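Local coordinates for protein scyllo-inosose 3-dehydrogenase (Thermotoga maritima, PDB 3IP1) that catalyses the NAD(+)-dependent oxidation of scyllo-inosose to 3-dehydro-scyllo-inosose, probably as a step of myo-inositol breakdown, at residues E57-V62 with Y164-A169; E302-A307 with E329-R334. One frame throughout, in Å; residues are numbered along the deposited sequence.

Interaction 1. Residues E57-V62 with Y164-A169; sequences EIIIKV and YVKVDA
At chi1 -176° the side chain of Lys166 leaves on the far side from its own N, and bends at chi2, chi3 and chi4 fold the chain back over Glu57. Glu57 sends CG to the side of its own N (chi1 -68°) and then runs extended. The two side chains meet in a salt bridge, Lys166 NZ to Glu57 OE1 at 2.9 Å. The ammonium comes in from above the carboxylate plane. Glu57 OE1 also accepts the backbone N-H groups of Glu53 and Lys54, and Lys166 NZ also reaches the Glu53 carboxylate and Arg51 O. Without this ammonium, as with an alanine here, the carboxylates of Glu57 and Glu53 would probably lose their shared positive partner. On the face that carries Lys166, Lys61 lays its CB near Tyr164 CE2 (3.7 Å), and Ile59 CG2 lies 4.1 Å from Tyr164 CD2. On the other face, Val167 CG2 touches both Ile58 CG1 (3.8 Å) and Ile60 CD1 (3.7 Å). Val165 CG1 packs on Ile60 CB and Val62 CG2. The backbones are joined by two hydrogen-bonded pairs, Ile58 with Val167 and Ile60 with Val165. The Ile58 N to Val167 O bond is 2.9 Å and nearly straight. Strand 98-106, which carries zinc ligand Glu98, pairs with the other edge of 57-62. This is an antiparallel strand pair of the GroES-like domain of zinc-containing alcohol dehydrogenases.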
loop_
_atom_site.group_PDB
_atom_site.type_symbol
_atom_site.label_atom_id
_atom_site.label_comp_id
_atom_site.label_asym_id
_atom_site.label_seq_id
_atom_site.Cartn_x
_atom_site.Cartn_y
_atom_site.Cartn_z
ATOM N N GLU A 57 3.821 29.408 20.672
ATOM C CA GLU A 57 4.535 28.706 21.728
ATOM C C GLU A 57 3.718 28.508 22.998
ATOM O O GLU A 57 2.781 29.263 23.279
ATOM C CB GLU A 57 5.855 29.419 22.051
ATOM C CG GLU A 57 6.864 29.313 20.903
ATOM C CD GLU A 57 8.150 30.114 21.132
ATOM O OE1 GLU A 57 8.114 31.133 21.867
ATOM O OE2 GLU A 57 9.200 29.715 20.573
ATOM N N ILE A 58 4.085 27.471 23.744
ATOM C CA ILE A 58 3.562 27.205 25.082
ATOM C C ILE A 58 4.726 26.922 26.020
ATOM O O ILE A 58 5.814 26.544 25.586
ATOM C CB ILE A 58 2.615 25.960 25.129
ATOM C CG1 ILE A 58 3.386 24.679 24.719
ATOM C CG2 ILE A 58 1.374 26.201 24.246
ATOM C CD1 ILE A 58 2.618 23.344 24.848
ATOM N N ILE A 59 4.468 27.097 27.307
ATOM C CA ILE A 59 5.406 26.760 28.360
ATOM C C ILE A 59 4.715 25.678 29.158
ATOM O O ILE A 59 3.539 25.803 29.507
ATOM C CB ILE A 59 5.712 27.998 29.259
ATOM C CG1 ILE A 59 6.502 29.049 28.458
ATOM C CG2 ILE A 59 6.511 27.608 30.508
ATOM C CD1 ILE A 59 6.503 30.445 29.124
ATOM N N ILE A 60 5.465 24.619 29.432
ATOM C CA ILE A 60 4.983 23.458 30.141
ATOM C C ILE A 60 5.717 23.322 31.477
ATOM O O ILE A 60 6.933 23.440 31.537
ATOM C CB ILE A 60 5.245 22.191 29.297
ATOM C CG1 ILE A 60 4.522 22.284 27.938
ATOM C CG2 ILE A 60 4.851 20.926 30.075
ATOM C CD1 ILE A 60 5.061 21.282 26.871
ATOM N N LYS A 61 4.980 23.083 32.548
ATOM C CA LYS A 61 5.583 22.759 33.825
ATOM C C LYS A 61 5.845 21.268 33.782
ATOM O O LYS A 61 4.890 20.482 33.715
ATOM C CB LYS A 61 4.598 23.117 34.934
ATOM C CG LYS A 61 5.009 22.823 36.361
ATOM C CD LYS A 61 3.964 23.489 37.289
ATOM C CE LYS A 61 4.080 23.047 38.743
ATOM N NZ LYS A 61 5.490 23.109 39.227
ATOM N N VAL A 62 7.124 20.875 33.780
ATOM C CA VAL A 62 7.484 19.456 33.613
ATOM C C VAL A 62 7.047 18.622 34.813
ATOM O O VAL A 62 7.264 18.991 35.970
ATOM C CB VAL A 62 9.015 19.242 33.340
ATOM C CG1 VAL A 62 9.338 17.777 33.053
ATOM C CG2 VAL A 62 9.515 20.130 32.195
ATOM N N TYR A 164 10.529 23.956 33.956
ATOM C CA TYR A 164 9.686 24.417 32.849
ATOM C C TYR A 164 10.408 24.204 31.510
ATOM O O TYR A 164 11.641 24.245 31.447
ATOM C CB TYR A 164 9.269 25.904 33.019
ATOM C CG TYR A 164 8.458 26.170 34.288
ATOM C CD1 TYR A 164 9.096 26.423 35.498
ATOM C CD2 TYR A 164 7.053 26.121 34.282
ATOM C CE1 TYR A 164 8.384 26.639 36.654
ATOM C CE2 TYR A 164 6.328 26.341 35.446
ATOM C CZ TYR A 164 7.006 26.603 36.632
ATOM O OH TYR A 164 6.323 26.826 37.812
ATOM N N VAL A 165 9.636 23.962 30.453
ATOM C CA VAL A 165 10.173 23.875 29.094
ATOM C C VAL A 165 9.269 24.617 28.121
ATOM O O VAL A 165 8.046 24.579 28.221
ATOM C CB VAL A 165 10.389 22.393 28.631
ATOM C CG1 VAL A 165 9.060 21.680 28.384
ATOM C CG2 VAL A 165 11.265 22.338 27.381
ATOM N N LYS A 166 9.877 25.314 27.179
ATOM C CA LYS A 166 9.106 26.002 26.183
ATOM C C LYS A 166 9.180 25.206 24.868
ATOM O O LYS A 166 10.254 24.805 24.453
ATOM C CB LYS A 166 9.634 27.431 26.053
ATOM C CG LYS A 166 8.894 28.343 25.125
ATOM C CD LYS A 166 9.489 28.265 23.725
ATOM C CE LYS A 166 10.807 29.019 23.608
ATOM N NZ LYS A 166 10.547 30.464 23.382
ATOM N N VAL A 167 8.028 24.959 24.239
ATOM C CA VAL A 167 7.977 24.338 22.911
ATOM C C VAL A 167 6.874 24.978 22.073
ATOM O O VAL A 167 5.905 25.522 22.616
ATOM C CB VAL A 167 7.702 22.793 22.966
ATOM C CG1 VAL A 167 8.762 22.067 23.732
ATOM C CG2 VAL A 167 6.338 22.501 23.582
ATOM N N ASP A 168 6.988 24.867 20.752
ATOM C CA ASP A 168 5.869 25.213 19.882
ATOM C C ASP A 168 4.678 24.279 20.081
ATOM O O ASP A 168 4.847 23.076 20.250
ATOM C CB ASP A 168 6.271 25.195 18.418
ATOM C CG ASP A 168 5.267 25.918 17.547
ATOM O OD1 ASP A 168 4.143 25.404 17.335
ATOM O OD2 ASP A 168 5.603 27.023 17.087
ATOM N N ALA A 169 3.475 24.851 20.034
ATOM C CA ALA A 169 2.242 24.100 20.243
ATOM C C ALA A 169 2.117 22.925 19.291
ATOM O O ALA A 169 1.543 21.896 19.643
ATOM C CB ALA A 169 1.013 25.021 20.116
#

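Interaction 2. Residues E302-A307 with E329-R334; sequences EVIWRA and EVFQVR
Ile304 and Trp305 meet Val330, Val333 and Arg334 where two helices pack side by side in the Rossmann-type domain. The axes of the two short segments lie 9.5 Å apart and run in roughly the same direction, 34° from parallel. Ile304 CG2 touches Val330 CG1 at 3.8 Å, the two side chains crossing at about a right angle. The longer branch of Ile304 ends in CD1, which reaches Phe331 CZ at 4.0 Å.

The first torsion of Trp305 sets CG opposite the backbone N, which swings the six-membered ring across to the second helix. Val330 CA comes to the ring edge, near its plane, at CE3. Val330 CG2 also packs on CE3, and Val333 CB lies 3.7 Å from Trp305 CZ3. Glu329 OE2 approaches Trp305 CH2, with the carboxylate turned 29° from the indole plane.

Arg334 closes the contact at the C-terminal end of the two segments. Its CB and CG lie along Ile304 CG2, the two side chains passing in opposite directions. Bends at chi2 and chi3 then turn the guanidinium back to the end of helix 293-306. There NE makes a weak bond to Ile304 O. The terminal nitrogen Arg334 NH1 gives a hydrogen to Ala307 O at 2.9 Å, with an angle of 160° at the hydrogen and the oxygen near the guanidinium plane.

Further out, Phe331 also packs on Trp297 and Glu301 of helix 293-306. Ile304 rests on Phe286 of strand 285-288, a strand of the parallel sheet. The other terminal nitrogen, Arg334 NH2, is held within its own segment. It bonds to Val333 O at 3.2 Å, and that oxygen is also hydrogen-bonded to His146 ND1 of the second subunit.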
loop_
_atom_site.group_PDB
_atom_site.type_symbol
_atom_site.label_atom_id
_atom_site.label_comp_id
_atom_site.label_asym_id
_atom_site.label_seq_id
_atom_site.Cartn_x
_atom_site.Cartn_y
_atom_site.Cartn_z
ATOM N N GLU A 302 19.388 -16.453 8.561
ATOM C CA GLU A 302 19.237 -17.893 8.575
ATOM C C GLU A 302 17.788 -18.286 8.862
ATOM O O GLU A 302 17.265 -19.229 8.249
ATOM C CB GLU A 302 20.203 -18.584 9.552
ATOM C CG GLU A 302 20.281 -20.092 9.260
ATOM C CD GLU A 302 20.967 -20.920 10.345
ATOM O OE1 GLU A 302 21.857 -20.391 11.043
ATOM O OE2 GLU A 302 20.617 -22.115 10.486
ATOM N N VAL A 303 17.149 -17.582 9.798
ATOM C CA VAL A 303 15.730 -17.786 10.040
ATOM C C VAL A 303 14.898 -17.472 8.779
ATOM O O VAL A 303 14.048 -18.275 8.375
ATOM C CB VAL A 303 15.204 -16.954 11.220
ATOM C CG1 VAL A 303 13.678 -16.989 11.230
ATOM C CG2 VAL A 303 15.763 -17.489 12.555
ATOM N N ILE A 304 15.154 -16.328 8.154
ATOM C CA ILE A 304 14.390 -15.930 6.983
ATOM C C ILE A 304 14.523 -17.029 5.921
ATOM O O ILE A 304 13.527 -17.479 5.356
ATOM C CB ILE A 304 14.829 -14.544 6.430
ATOM C CG1 ILE A 304 14.399 -13.410 7.390
ATOM C CG2 ILE A 304 14.215 -14.311 5.064
ATOM C CD1 ILE A 304 14.975 -11.979 7.016
ATOM N N TRP A 305 15.760 -17.470 5.695
ATOM C CA TRP A 305 16.072 -18.490 4.705
ATOM C C TRP A 305 15.333 -19.798 4.982
ATOM O O TRP A 305 14.650 -20.315 4.113
ATOM C CB TRP A 305 17.576 -18.752 4.660
ATOM C CG TRP A 305 17.971 -19.727 3.588
ATOM C CD1 TRP A 305 18.285 -21.051 3.752
ATOM C CD2 TRP A 305 18.084 -19.457 2.183
ATOM N NE1 TRP A 305 18.598 -21.618 2.534
ATOM C CE2 TRP A 305 18.488 -20.664 1.555
ATOM C CE3 TRP A 305 17.893 -18.312 1.396
ATOM C CZ2 TRP A 305 18.707 -20.758 0.176
ATOM C CZ3 TRP A 305 18.112 -18.400 0.030
ATOM C CH2 TRP A 305 18.508 -19.621 -0.571
ATOM N N ARG A 306 15.448 -20.303 6.203
ATOM C CA ARG A 306 14.909 -21.616 6.550
ATOM C C ARG A 306 13.395 -21.646 6.813
ATOM O O ARG A 306 12.772 -22.706 6.690
ATOM C CB ARG A 306 15.665 -22.185 7.758
ATOM C CG ARG A 306 17.121 -22.586 7.434
ATOM C CD ARG A 306 17.881 -23.019 8.680
ATOM N NE ARG A 306 17.175 -24.109 9.363
ATOM C CZ ARG A 306 17.523 -24.609 10.546
ATOM N NH1 ARG A 306 18.572 -24.125 11.190
ATOM N NH2 ARG A 306 16.812 -25.589 11.089
ATOM N N ALA A 307 12.824 -20.495 7.199
ATOM C CA ALA A 307 11.375 -20.350 7.418
ATOM C C ALA A 307 10.539 -20.625 6.173
ATOM O O ALA A 307 10.961 -20.378 5.045
ATOM C CB ALA A 307 11.048 -18.951 7.951
ATOM N N GLU A 329 20.738 -12.757 -1.906
ATOM C CA GLU A 329 19.998 -13.960 -2.296
ATOM C C GLU A 329 18.897 -14.330 -1.321
ATOM O O GLU A 329 17.817 -14.767 -1.727
ATOM C CB GLU A 329 20.966 -15.133 -2.444
ATOM C CG GLU A 329 20.301 -16.483 -2.710
ATOM C CD GLU A 329 21.272 -17.507 -3.249
ATOM O OE1 GLU A 329 21.905 -17.214 -4.282
ATOM O OE2 GLU A 329 21.403 -18.597 -2.648
ATOM N N VAL A 330 19.182 -14.191 -0.029
ATOM C CA VAL A 330 18.199 -14.505 0.996
ATOM C C VAL A 330 16.903 -13.707 0.788
ATOM O O VAL A 330 15.811 -14.288 0.796
ATOM C CB VAL A 330 18.772 -14.263 2.400
ATOM C CG1 VAL A 330 17.649 -14.278 3.458
ATOM C CG2 VAL A 330 19.906 -15.319 2.712
ATOM N N PHE A 331 17.052 -12.390 0.592
ATOM C CA PHE A 331 15.945 -11.468 0.341
ATOM C C PHE A 331 15.222 -11.711 -0.977
ATOM O O PHE A 331 13.996 -11.661 -1.002
ATOM C CB PHE A 331 16.355 -9.994 0.591
ATOM C CG PHE A 331 16.690 -9.753 2.025
ATOM C CD1 PHE A 331 15.729 -9.252 2.901
ATOM C CD2 PHE A 331 17.924 -10.172 2.545
ATOM C CE1 PHE A 331 16.003 -9.123 4.274
ATOM C CE2 PHE A 331 18.200 -10.047 3.908
ATOM C CZ PHE A 331 17.236 -9.526 4.775
ATOM N N GLN A 332 15.958 -12.036 -2.040
ATOM C CA GLN A 332 15.336 -12.414 -3.303
ATOM C C GLN A 332 14.500 -13.698 -3.195
ATOM O O GLN A 332 13.326 -13.739 -3.594
ATOM C CB GLN A 332 16.389 -12.588 -4.387
ATOM C CG GLN A 332 17.041 -11.289 -4.869
ATOM C CD GLN A 332 18.318 -11.544 -5.673
ATOM O OE1 GLN A 332 18.990 -12.567 -5.494
ATOM N NE2 GLN A 332 18.663 -10.613 -6.550
ATOM N N VAL A 333 15.111 -14.739 -2.645
ATOM C CA VAL A 333 14.507 -16.055 -2.630
ATOM C C VAL A 333 13.328 -16.181 -1.631
ATOM O O VAL A 333 12.395 -16.949 -1.868
ATOM C CB VAL A 333 15.587 -17.166 -2.430
ATOM C CG1 VAL A 333 14.950 -18.555 -2.337
ATOM C CG2 VAL A 333 16.611 -17.156 -3.592
ATOM N N ARG A 334 13.365 -15.439 -0.526
ATOM C CA ARG A 334 12.276 -15.512 0.456
ATOM C C ARG A 334 11.306 -14.333 0.350
ATOM O O ARG A 334 10.445 -14.143 1.220
ATOM C CB ARG A 334 12.826 -15.650 1.884
ATOM C CG ARG A 334 13.961 -16.664 2.039
ATOM C CD ARG A 334 13.600 -18.073 1.520
ATOM N NE ARG A 334 12.465 -18.655 2.243
ATOM C CZ ARG A 334 11.340 -19.052 1.654
ATOM N NH1 ARG A 334 10.358 -19.568 2.376
ATOM N NH2 ARG A 334 11.219 -18.966 0.338
#

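How the interactions relate
The two interactions lie on opposite sides of the chain's centre. Their centres are 48 Å apart, and their nearest atoms are about 37 Å apart. They share no strand, helix or sheet. Interaction 1 comes first and is complete before interaction 2 begins. It joins two strands of the mixed sheet in the GroES-like domain, the part that carries most of the metal ligands. Interaction 2 joins two helices in the Rossmann-type, nucleotide-binding domain, packed beside the six-stranded parallel sheet. Only interaction 2 is touched by a second subunit. Together they sample the two-domain build of the family, with a metal-binding domain and a Rossmann-type domain.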